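Local coordinates for protein thermotoga maritima TmcAL (PDB 5Y0T) that belongs to the HIGH nucleotidyl transferase family of the HUP clan and holds the nucleotide analogue adenosine-5'-rp-alpha-thio-triphosphate in a pocket of its fold, at residues A[349-352]-A[353-357]; A[69-72]-A[73-76]; A[363-366]-A[367-370]; A[380-383]-A[384-387]. All coordinates share one frame; numbering follows the deposited sequence.

Contact 1 (A[349-352]-A[353-357]); sequences ILSL and MRKKA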
loop_
_atom_site.group_PDB
_atom_site.type_symbol
_atom_site.label_atom_id
_atom_site.label_comp_id
_atom_site.label_asym_id
_atom_site.label_seq_id
_atom_site.Cartn_x
_atom_site.Cartn_y
_atom_site.Cartn_z
ATOM N N ILE A 349 -13.566 -27.138 -28.794
ATOM C CA ILE A 349 -14.320 -27.247 -27.535
ATOM C C ILE A 349 -14.679 -25.848 -27.040
ATOM O O ILE A 349 -15.726 -25.646 -26.437
ATOM C CB ILE A 349 -13.555 -28.063 -26.434
ATOM C CG1 ILE A 349 -14.474 -28.368 -25.242
ATOM C CG2 ILE A 349 -12.305 -27.334 -25.943
ATOM C CD1 ILE A 349 -15.733 -29.159 -25.634
ATOM N N LEU A 350 -13.855 -24.859 -27.364
ATOM C CA LEU A 350 -14.196 -23.490 -26.976
ATOM C C LEU A 350 -15.443 -23.021 -27.720
ATOM O O LEU A 350 -16.315 -22.353 -27.157
ATOM C CB LEU A 350 -13.019 -22.553 -27.234
ATOM C CG LEU A 350 -13.248 -21.092 -26.832
ATOM C CD1 LEU A 350 -13.666 -21.007 -25.366
ATOM C CD2 LEU A 350 -11.982 -20.276 -27.092
ATOM N N SER A 351 -15.555 -23.417 -28.985
ATOM C CA SER A 351 -16.724 -23.088 -29.770
ATOM C C SER A 351 -18.006 -23.694 -29.158
ATOM O O SER A 351 -19.065 -23.048 -29.095
ATOM C CB SER A 351 -16.519 -23.561 -31.216
ATOM O OG SER A 351 -17.691 -23.357 -31.979
ATOM N N LEU A 352 -17.904 -24.926 -28.684
ATOM C CA LEU A 352 -19.039 -25.569 -28.033
ATOM C C LEU A 352 -19.377 -24.876 -26.705
ATOM O O LEU A 352 -20.545 -24.693 -26.385
ATOM C CB LEU A 352 -18.758 -27.051 -27.791
ATOM C CG LEU A 352 -19.969 -27.830 -27.268
ATOM C CD1 LEU A 352 -21.124 -27.770 -28.278
ATOM C CD2 LEU A 352 -19.603 -29.271 -26.988
ATOM N N MET A 353 -18.351 -24.499 -25.945
ATOM C CA MET A 353 -18.551 -23.734 -24.711
ATOM C C MET A 353 -19.338 -22.462 -24.960
ATOM O O MET A 353 -20.168 -22.083 -24.140
ATOM C CB MET A 353 -17.213 -23.383 -24.053
ATOM C CG MET A 353 -16.542 -24.565 -23.371
ATOM S SD MET A 353 -14.871 -24.169 -22.825
ATOM C CE MET A 353 -15.191 -22.688 -21.868
ATOM N N ARG A 354 -19.094 -21.802 -26.088
ATOM C CA ARG A 354 -19.827 -20.564 -26.356
ATOM C C ARG A 354 -21.316 -20.845 -26.478
ATOM O O ARG A 354 -22.145 -19.992 -26.152
ATOM C CB ARG A 354 -19.303 -19.867 -27.608
ATOM C CG ARG A 354 -17.874 -19.329 -27.437
ATOM C CD ARG A 354 -17.474 -18.390 -28.576
ATOM N NE ARG A 354 -16.033 -18.126 -28.586
ATOM C CZ ARG A 354 -15.432 -17.203 -27.836
ATOM N NH1 ARG A 354 -14.118 -17.030 -27.919
ATOM N NH2 ARG A 354 -16.140 -16.452 -26.999
ATOM N N LYS A 355 -21.666 -22.045 -26.928
ATOM C CA LYS A 355 -23.077 -22.420 -26.988
ATOM C C LYS A 355 -23.603 -22.908 -25.637
ATOM O O LYS A 355 -24.763 -22.675 -25.298
ATOM C CB LYS A 355 -23.314 -23.506 -28.044
ATOM C CG LYS A 355 -22.923 -23.098 -29.473
ATOM C CD LYS A 355 -23.121 -24.273 -30.436
ATOM C CE LYS A 355 -22.803 -23.903 -31.887
ATOM N NZ LYS A 355 -21.342 -23.728 -32.148
ATOM N N LYS A 356 -22.786 -23.664 -24.911
ATOM C CA LYS A 356 -23.284 -24.345 -23.708
ATOM C C LYS A 356 -22.946 -23.715 -22.349
ATOM O O LYS A 356 -23.486 -24.142 -21.323
ATOM C CB LYS A 356 -22.765 -25.788 -23.715
ATOM C CG LYS A 356 -23.240 -26.604 -24.911
ATOM C CD LYS A 356 -22.981 -28.093 -24.699
ATOM C CE LYS A 356 -23.646 -28.950 -25.778
ATOM N NZ LYS A 356 -25.125 -28.733 -25.856
ATOM N N ALA A 357 -22.091 -22.695 -22.328
ATOM C CA ALA A 357 -21.576 -22.212 -21.043
ATOM C C ALA A 357 -22.651 -21.478 -20.255
ATOM O O ALA A 357 -23.561 -20.902 -20.838
ATOM C CB ALA A 357 -20.381 -21.311 -21.236
HETATM O O HOH W 1 -19.837 -21.289 -31.013
#
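The last turns of helix 346-356, the helix of a beta-alpha-beta unit between strands 337-343 and 361-362, bring Leu-350 against Met-353 and Arg-354, and Leu-352 against Lys-356. Met-353 N bonds to Ile-349 O at 2.9 Å, and Lys-356 N reaches Leu-352 O at 2.9 Å in the carbonyl plane; between them Arg-354 N is held by Leu-350 O.

Leu-350 divides its two methyls between neighbours. CD1 lies 4.2 Å from Met-353 CE, which the bend at chi3 (53°) turns back toward it, while CD2 approaches the Arg-354 guanidinium obliquely, 4.0 Å from NH1. On the outer side, the aliphatic part of Lys-356 slants over Leu-352, with CE 3.7 Å from CD1.

Ser-351 and Lys-355 do not bond directly, since OG and NZ stand 3.7 Å apart. A water joins them: it donates to Ser-351 O at 2.7 Å, accepts from Lys-355 NZ, and hydrogen-bonds Ser-351 OG at 3.1 Å. The final twist in chi4 (72°) swings the ammonium group back to this water.

Ile-349 and Met-353 face strand 32-38, and Leu-350 meets Ile-339 and Phe-342. The helix is therefore amphipathic: its apolar face lies on the sheet, whereas the Lys-355 ammonium group is tied through one water to the Ser-351 carbonyl and hydroxyl, one turn back along the helix.

Contact 2 (A[69-72]-A[73-76]); sequences ELPV and VFAT
The Phe-74 ring has Val-73 CG1 over one face, 3.5 Å above the plane and offset toward the rim, while Pro-71 and Leu-70 come to it obliquely. Pro-71 CB lies 4.0 Å from ring atom CD2, and Leu-70 CD1 meets the benzylic carbon CB at 3.7 Å, the leucine and phenylalanine side chains crossing at about a right angle. These residues form the turn from strand 66-70, parallel to 32-38 and antiparallel to 337-343 in the mixed sheet, into the short helix 72-75, with Pro-71 at the N-cap position.

The other leucine methyl, CD2, packs on Ala-75, 4.0 Å from its CB. Leu-70 CG stands anti to the backbone N (chi1 174°), which lays the two methyls along the first helical turn. The pair of methyls thus spans Phe-74 and Ala-75, and Leu-70 also touches Val-36 and Phe-82 of the surrounding core.

Pro-71 O is gripped by two amides: Ala-75 N bonds at 2.9 Å and nearly straight, whereas Phe-74 N comes from above the carbonyl plane. The first helical amide, Val-72 N, is taken by Asp-391 of helix 381-399, whose Leu-390 covers Val-72 and Val-73. The site is wholly buried, and the Leu-70 side chain is about 9 Å from the bound adenosine-5'-rp-alpha-thio-triphosphate.

At the other end Thr-76 closes the helix on Val-72 O, which receives OG1 at 2.8 Å and Thr-76 N at 3.1 Å from opposite faces of the carbonyl plane.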
loop_
_atom_site.group_PDB
_atom_site.type_symbol
_atom_site.label_atom_id
_atom_site.label_comp_id
_atom_site.label_asym_id
_atom_site.label_seq_id
_atom_site.Cartn_x
_atom_site.Cartn_y
_atom_site.Cartn_z
ATOM N N GLU A 69 -8.596 -19.048 -16.245
ATOM C CA GLU A 69 -8.107 -18.542 -14.966
ATOM C C GLU A 69 -9.111 -18.806 -13.842
ATOM O O GLU A 69 -10.301 -18.516 -13.978
ATOM C CB GLU A 69 -7.805 -17.036 -15.023
ATOM C CG GLU A 69 -7.224 -16.552 -13.700
ATOM C CD GLU A 69 -6.732 -15.106 -13.725
ATOM O OE1 GLU A 69 -6.854 -14.433 -14.779
ATOM O OE2 GLU A 69 -6.233 -14.644 -12.676
ATOM N N LEU A 70 -8.627 -19.373 -12.744
ATOM C CA LEU A 70 -9.398 -19.434 -11.500
ATOM C C LEU A 70 -9.310 -18.039 -10.886
ATOM O O LEU A 70 -8.214 -17.587 -10.569
ATOM C CB LEU A 70 -8.822 -20.499 -10.559
ATOM C CG LEU A 70 -9.426 -20.617 -9.142
ATOM C CD1 LEU A 70 -10.898 -20.983 -9.238
ATOM C CD2 LEU A 70 -8.674 -21.640 -8.315
ATOM N N PRO A 71 -10.447 -17.328 -10.759
ATOM C CA PRO A 71 -10.330 -15.939 -10.281
ATOM C C PRO A 71 -9.610 -15.823 -8.946
ATOM O O PRO A 71 -9.730 -16.718 -8.100
ATOM C CB PRO A 71 -11.797 -15.487 -10.163
ATOM C CG PRO A 71 -12.461 -16.244 -11.319
ATOM C CD PRO A 71 -11.813 -17.639 -11.214
ATOM N N VAL A 72 -8.870 -14.733 -8.774
ATOM C CA VAL A 72 -8.053 -14.499 -7.574
ATOM C C VAL A 72 -8.816 -14.718 -6.270
ATOM O O VAL A 72 -8.272 -15.246 -5.304
ATOM C CB VAL A 72 -7.479 -13.059 -7.567
ATOM C CG1 VAL A 72 -6.777 -12.753 -6.235
ATOM C CG2 VAL A 72 -6.533 -12.858 -8.756
ATOM N N VAL A 73 -10.079 -14.306 -6.236
ATOM C CA VAL A 73 -10.833 -14.403 -5.000
ATOM C C VAL A 73 -10.971 -15.867 -4.534
ATOM O O VAL A 73 -11.124 -16.116 -3.340
ATOM C CB VAL A 73 -12.237 -13.736 -5.154
ATOM C CG1 VAL A 73 -13.103 -14.480 -6.213
ATOM C CG2 VAL A 73 -12.929 -13.634 -3.803
ATOM N N PHE A 74 -10.998 -16.818 -5.476
ATOM C CA PHE A 74 -10.927 -18.258 -5.154
ATOM C C PHE A 74 -9.518 -18.828 -5.079
ATOM O O PHE A 74 -9.222 -19.649 -4.210
ATOM C CB PHE A 74 -11.758 -19.058 -6.155
ATOM C CG PHE A 74 -13.157 -18.531 -6.290
ATOM C CD1 PHE A 74 -14.054 -18.665 -5.243
ATOM C CD2 PHE A 74 -13.549 -17.836 -7.434
ATOM C CE1 PHE A 74 -15.345 -18.146 -5.344
ATOM C CE2 PHE A 74 -14.837 -17.322 -7.547
ATOM C CZ PHE A 74 -15.731 -17.471 -6.497
ATOM N N ALA A 75 -8.665 -18.420 -6.019
ATOM C CA ALA A 75 -7.315 -18.984 -6.130
ATOM C C ALA A 75 -6.485 -18.811 -4.860
ATOM O O ALA A 75 -5.587 -19.611 -4.578
ATOM C CB ALA A 75 -6.576 -18.348 -7.343
ATOM N N THR A 76 -6.735 -17.723 -4.130
ATOM C CA THR A 76 -6.015 -17.449 -2.900
ATOM C C THR A 76 -6.758 -17.817 -1.614
ATOM O O THR A 76 -6.334 -17.404 -0.538
ATOM C CB THR A 76 -5.590 -15.968 -2.823
ATOM O OG1 THR A 76 -6.744 -15.134 -2.935
ATOM C CG2 THR A 76 -4.611 -15.657 -3.969
#

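Contact 3 (A[363-366]-A[367-370]); sequences TNMS and LYRK
Met-365 curls round to meet Tyr-368, and Asn-364 slants across Leu-367. The methionine chain is bent at both chi2 (-66°) and chi3 (-81°), which folds its thioether back toward the ring instead of extending away from the backbone. CE then rests 3.8 Å from Tyr-368 CD2, and SD stands 5.1 Å from the ring centroid in an oblique Met-aromatic contact. The tyrosine CG sits between the backbone N and the carbonyl carbon (chi1 80°) at the start of the helix, tucking the ring against the preceding turn, where CD2 comes 3.2 Å from Met-365 O.

This is the entry to helix 368-374, made by a 3-10 turn after strand 361-362. Leu-367 N bonds to Asn-364 O at 2.9 Å and Tyr-368 N to Met-365 O at 3.0 Å; both amides approach from above the carbonyl plane, consistent with the tight turn. Asn-364 OD1 adds a weak bond from Ser-366 N. Met-365 and Tyr-368 are buried together, and both pack on Ile-388 of helix 381-399 and on Phe-414.

On the more exposed side, the Asn-364 amide lies against the leucine branch. Leu-367 CG lies 3.7 Å from Asn-364 CG, and its branch CD1 comes 3.7 Å from ND2, while CD2 is directed instead toward the Ser-366 carbonyl group.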
loop_
_atom_site.group_PDB
_atom_site.type_symbol
_atom_site.label_atom_id
_atom_site.label_comp_id
_atom_site.label_asym_id
_atom_site.label_seq_id
_atom_site.Cartn_x
_atom_site.Cartn_y
_atom_site.Cartn_z
ATOM N N THR A 363 -12.561 -13.565 -23.610
ATOM C CA THR A 363 -11.306 -13.832 -24.326
ATOM C C THR A 363 -10.548 -12.515 -24.424
ATOM O O THR A 363 -9.403 -12.386 -23.985
ATOM C CB THR A 363 -11.519 -14.444 -25.752
ATOM O OG1 THR A 363 -12.578 -13.763 -26.430
ATOM C CG2 THR A 363 -11.874 -15.915 -25.658
ATOM N N ASN A 364 -11.204 -11.540 -25.022
ATOM C CA ASN A 364 -10.621 -10.230 -25.234
ATOM C C ASN A 364 -10.951 -9.332 -24.046
ATOM O O ASN A 364 -12.078 -8.838 -23.921
ATOM C CB ASN A 364 -11.181 -9.656 -26.541
ATOM C CG ASN A 364 -10.427 -8.439 -27.036
ATOM O OD1 ASN A 364 -9.779 -7.732 -26.266
ATOM N ND2 ASN A 364 -10.539 -8.171 -28.346
ATOM N N MET A 365 -9.953 -9.061 -23.213
ATOM C CA MET A 365 -10.204 -8.326 -21.971
ATOM C C MET A 365 -10.636 -6.888 -22.253
ATOM O O MET A 365 -11.438 -6.319 -21.516
ATOM C CB MET A 365 -8.968 -8.353 -21.073
ATOM C CG MET A 365 -8.867 -9.608 -20.186
ATOM S SD MET A 365 -10.175 -9.731 -18.948
ATOM C CE MET A 365 -9.532 -8.641 -17.664
ATOM N N SER A 366 -10.137 -6.306 -23.341
ATOM C CA SER A 366 -10.528 -4.941 -23.703
ATOM C C SER A 366 -12.026 -4.843 -23.939
ATOM O O SER A 366 -12.586 -3.753 -23.940
ATOM C CB SER A 366 -9.774 -4.463 -24.950
ATOM O OG SER A 366 -8.388 -4.320 -24.671
ATOM N N LEU A 367 -12.668 -5.982 -24.176
ATOM C CA LEU A 367 -14.108 -6.023 -24.384
ATOM C C LEU A 367 -14.934 -6.483 -23.171
ATOM O O LEU A 367 -16.147 -6.658 -23.302
ATOM C CB LEU A 367 -14.429 -6.940 -25.574
ATOM C CG LEU A 367 -13.697 -6.628 -26.888
ATOM C CD1 LEU A 367 -14.178 -7.569 -27.996
ATOM C CD2 LEU A 367 -13.868 -5.175 -27.296
ATOM N N TYR A 368 -14.317 -6.752 -22.018
ATOM C CA TYR A 368 -15.087 -7.481 -21.012
ATOM C C TYR A 368 -16.301 -6.708 -20.520
ATOM O O TYR A 368 -17.297 -7.322 -20.152
ATOM C CB TYR A 368 -14.221 -7.923 -19.833
ATOM C CG TYR A 368 -13.881 -6.920 -18.747
ATOM C CD1 TYR A 368 -14.845 -6.447 -17.859
ATOM C CD2 TYR A 368 -12.569 -6.541 -18.539
ATOM C CE1 TYR A 368 -14.516 -5.570 -16.859
ATOM C CE2 TYR A 368 -12.228 -5.676 -17.520
ATOM C CZ TYR A 368 -13.203 -5.197 -16.679
ATOM O OH TYR A 368 -12.855 -4.330 -15.654
ATOM N N ARG A 369 -16.248 -5.372 -20.554
ATOM C CA ARG A 369 -17.411 -4.596 -20.139
ATOM C C ARG A 369 -18.540 -4.701 -21.151
ATOM O O ARG A 369 -19.713 -4.646 -20.775
ATOM C CB ARG A 369 -17.049 -3.125 -19.926
ATOM C CG ARG A 369 -16.025 -2.927 -18.831
ATOM C CD ARG A 369 -15.811 -1.457 -18.541
ATOM N NE ARG A 369 -16.384 -1.123 -17.245
ATOM C CZ ARG A 369 -15.694 -1.103 -16.112
ATOM N NH1 ARG A 369 -14.399 -1.374 -16.118
ATOM N NH2 ARG A 369 -16.302 -0.806 -14.980
ATOM N N LYS A 370 -18.196 -4.815 -22.434
ATOM C CA LYS A 370 -19.216 -5.008 -23.461
ATOM C C LYS A 370 -19.820 -6.403 -23.325
ATOM O O LYS A 370 -21.027 -6.583 -23.484
ATOM C CB LYS A 370 -18.643 -4.807 -24.875
ATOM C CG LYS A 370 -18.224 -3.375 -25.145
ATOM C CD LYS A 370 -17.927 -3.097 -26.634
ATOM C CE LYS A 370 -17.783 -1.586 -26.859
ATOM N NZ LYS A 370 -17.578 -1.203 -28.284
#

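Contact 4 (A[380-383]-A[384-387]); sequences DKQL and FLEQ
With CG anti to the backbone N in Leu-383 and beside it in Gln-387 (chi1 -72°), the two side chains converge one turn apart. The glutamine is extended beyond CG, which carries its amide obliquely across the leucine: NE2 lies 3.7 Å from Leu-383 CG, and both methyls come within about 4 Å of that same Gln-387 NE2. The contact is apolar carbon against the amide, whose polar atoms find partners beyond the turn: Gln-387 OE1 accepts from Gln-335 N, and NE2 donates to Gly-333 O. Those bonds fix the amide's rotation.

On the solvent side Gln-382 bends at chi2 (39°) and turns its amide across Glu-386, the amide and carboxylate planes being 56° apart. Gln-382 OE1 sits 3.5 Å from Glu-386 CG and equally 3.5 Å from OE2. As modelled, two acceptors face each other without a hydrogen bond, probably mildly unfavourable unless water mediates.

Phe-384 turns its ring away from this surface to pack on Tyr-368 and Leu-372 of the preceding helix and edge-to-face with Tyr-336.

Asp-380 holds the start. OD1 receives Leu-383 N at 3.0 Å, nearly straight but from above the carboxylate plane, while Asp-380 O takes Phe-384 N at 2.9 Å. OD2 forms salt bridges with Lys-332 and Lys-328, so the carboxylate ties helix 323-332 to this one. An aspartate accepting the amide three residues on is the classic N-cap, here opening the long helix 381-399.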
loop_
_atom_site.group_PDB
_atom_site.type_symbol
_atom_site.label_atom_id
_atom_site.label_comp_id
_atom_site.label_asym_id
_atom_site.label_seq_id
_atom_site.Cartn_x
_atom_site.Cartn_y
_atom_site.Cartn_z
ATOM N N ASP A 380 -24.445 -11.588 -11.649
ATOM C CA ASP A 380 -24.435 -10.458 -10.736
ATOM C C ASP A 380 -23.422 -9.465 -11.287
ATOM O O ASP A 380 -22.214 -9.728 -11.284
ATOM C CB ASP A 380 -24.060 -10.937 -9.332
ATOM C CG ASP A 380 -24.065 -9.832 -8.292
ATOM O OD1 ASP A 380 -23.689 -8.689 -8.602
ATOM O OD2 ASP A 380 -24.425 -10.138 -7.136
ATOM N N LYS A 381 -23.903 -8.307 -11.725
ATOM C CA LYS A 381 -23.047 -7.386 -12.470
ATOM C C LYS A 381 -21.990 -6.760 -11.575
ATOM O O LYS A 381 -20.805 -6.703 -11.941
ATOM C CB LYS A 381 -23.885 -6.297 -13.150
ATOM C CG LYS A 381 -24.673 -6.821 -14.351
ATOM C CD LYS A 381 -25.097 -5.677 -15.265
ATOM C CE LYS A 381 -25.498 -6.178 -16.650
ATOM N NZ LYS A 381 -26.785 -6.913 -16.621
ATOM N N GLN A 382 -22.399 -6.305 -10.398
ATOM C CA GLN A 382 -21.430 -5.677 -9.500
ATOM C C GLN A 382 -20.376 -6.691 -9.048
ATOM O O GLN A 382 -19.196 -6.374 -8.998
ATOM C CB GLN A 382 -22.127 -5.039 -8.294
ATOM C CG GLN A 382 -21.236 -4.043 -7.530
ATOM C CD GLN A 382 -20.353 -3.184 -8.455
ATOM O OE1 GLN A 382 -19.121 -3.200 -8.342
ATOM N NE2 GLN A 382 -20.984 -2.430 -9.366
ATOM N N LEU A 383 -20.795 -7.920 -8.751
ATOM C CA LEU A 383 -19.847 -8.959 -8.338
ATOM C C LEU A 383 -18.859 -9.300 -9.463
ATOM O O LEU A 383 -17.631 -9.441 -9.241
ATOM C CB LEU A 383 -20.599 -10.213 -7.895
ATOM C CG LEU A 383 -19.724 -11.321 -7.305
ATOM C CD1 LEU A 383 -18.951 -10.809 -6.084
ATOM C CD2 LEU A 383 -20.620 -12.487 -6.925
ATOM N N PHE A 384 -19.394 -9.416 -10.672
ATOM C CA PHE A 384 -18.579 -9.641 -11.871
ATOM C C PHE A 384 -17.493 -8.566 -11.944
ATOM O O PHE A 384 -16.314 -8.873 -12.063
ATOM C CB PHE A 384 -19.495 -9.631 -13.113
ATOM C CG PHE A 384 -18.800 -9.872 -14.440
ATOM C CD1 PHE A 384 -17.844 -8.987 -14.937
ATOM C CD2 PHE A 384 -19.190 -10.937 -15.246
ATOM C CE1 PHE A 384 -17.254 -9.194 -16.184
ATOM C CE2 PHE A 384 -18.620 -11.139 -16.501
ATOM C CZ PHE A 384 -17.641 -10.271 -16.967
ATOM N N LEU A 385 -17.900 -7.301 -11.864
ATOM C CA LEU A 385 -16.944 -6.205 -11.959
ATOM C C LEU A 385 -15.913 -6.242 -10.832
ATOM O O LEU A 385 -14.726 -6.035 -11.083
ATOM C CB LEU A 385 -17.674 -4.848 -11.970
ATOM C CG LEU A 385 -18.490 -4.579 -13.238
ATOM C CD1 LEU A 385 -19.319 -3.275 -13.109
ATOM C CD2 LEU A 385 -17.602 -4.528 -14.472
ATOM N N GLU A 386 -16.352 -6.508 -9.600
ATOM C CA GLU A 386 -15.418 -6.623 -8.471
ATOM C C GLU A 386 -14.453 -7.788 -8.623
ATOM O O GLU A 386 -13.248 -7.643 -8.369
ATOM C CB GLU A 386 -16.188 -6.741 -7.139
ATOM C CG GLU A 386 -16.956 -5.459 -6.832
ATOM C CD GLU A 386 -17.697 -5.476 -5.499
ATOM O OE1 GLU A 386 -17.605 -6.473 -4.759
ATOM O OE2 GLU A 386 -18.377 -4.476 -5.194
ATOM N N GLN A 387 -14.960 -8.936 -9.060
ATOM C CA GLN A 387 -14.101 -10.091 -9.244
ATOM C C GLN A 387 -13.032 -9.828 -10.300
ATOM O O GLN A 387 -11.841 -10.069 -10.062
ATOM C CB GLN A 387 -14.932 -11.333 -9.621
ATOM C CG GLN A 387 -15.748 -11.899 -8.469
ATOM C CD GLN A 387 -16.606 -13.098 -8.869
ATOM O OE1 GLN A 387 -16.801 -13.374 -10.054
ATOM N NE2 GLN A 387 -17.110 -13.822 -7.875
#

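Along the chain the order is contact 2, then 1, 3 and 4. Contact 2 lies near the middle of the molecule, its centre about 6 Å from that of the chain, whereas the others lie about 19 to 23 Å out. Contacts 1 and 3 have centres about 17 Å apart and meet where Arg-354 packs on Thr-363, with strand 361-362 between them. Contacts 3 and 4, about 14 Å apart, join successive helices 368-374 and 381-399 through Tyr-368 and Phe-384. Helix 381-399 then reaches contact 2, where Phe-74 touches Gln-387, linking this helix to the short helix 72-75, which follows strand 66-70 of the sheet near the nucleotide pocket.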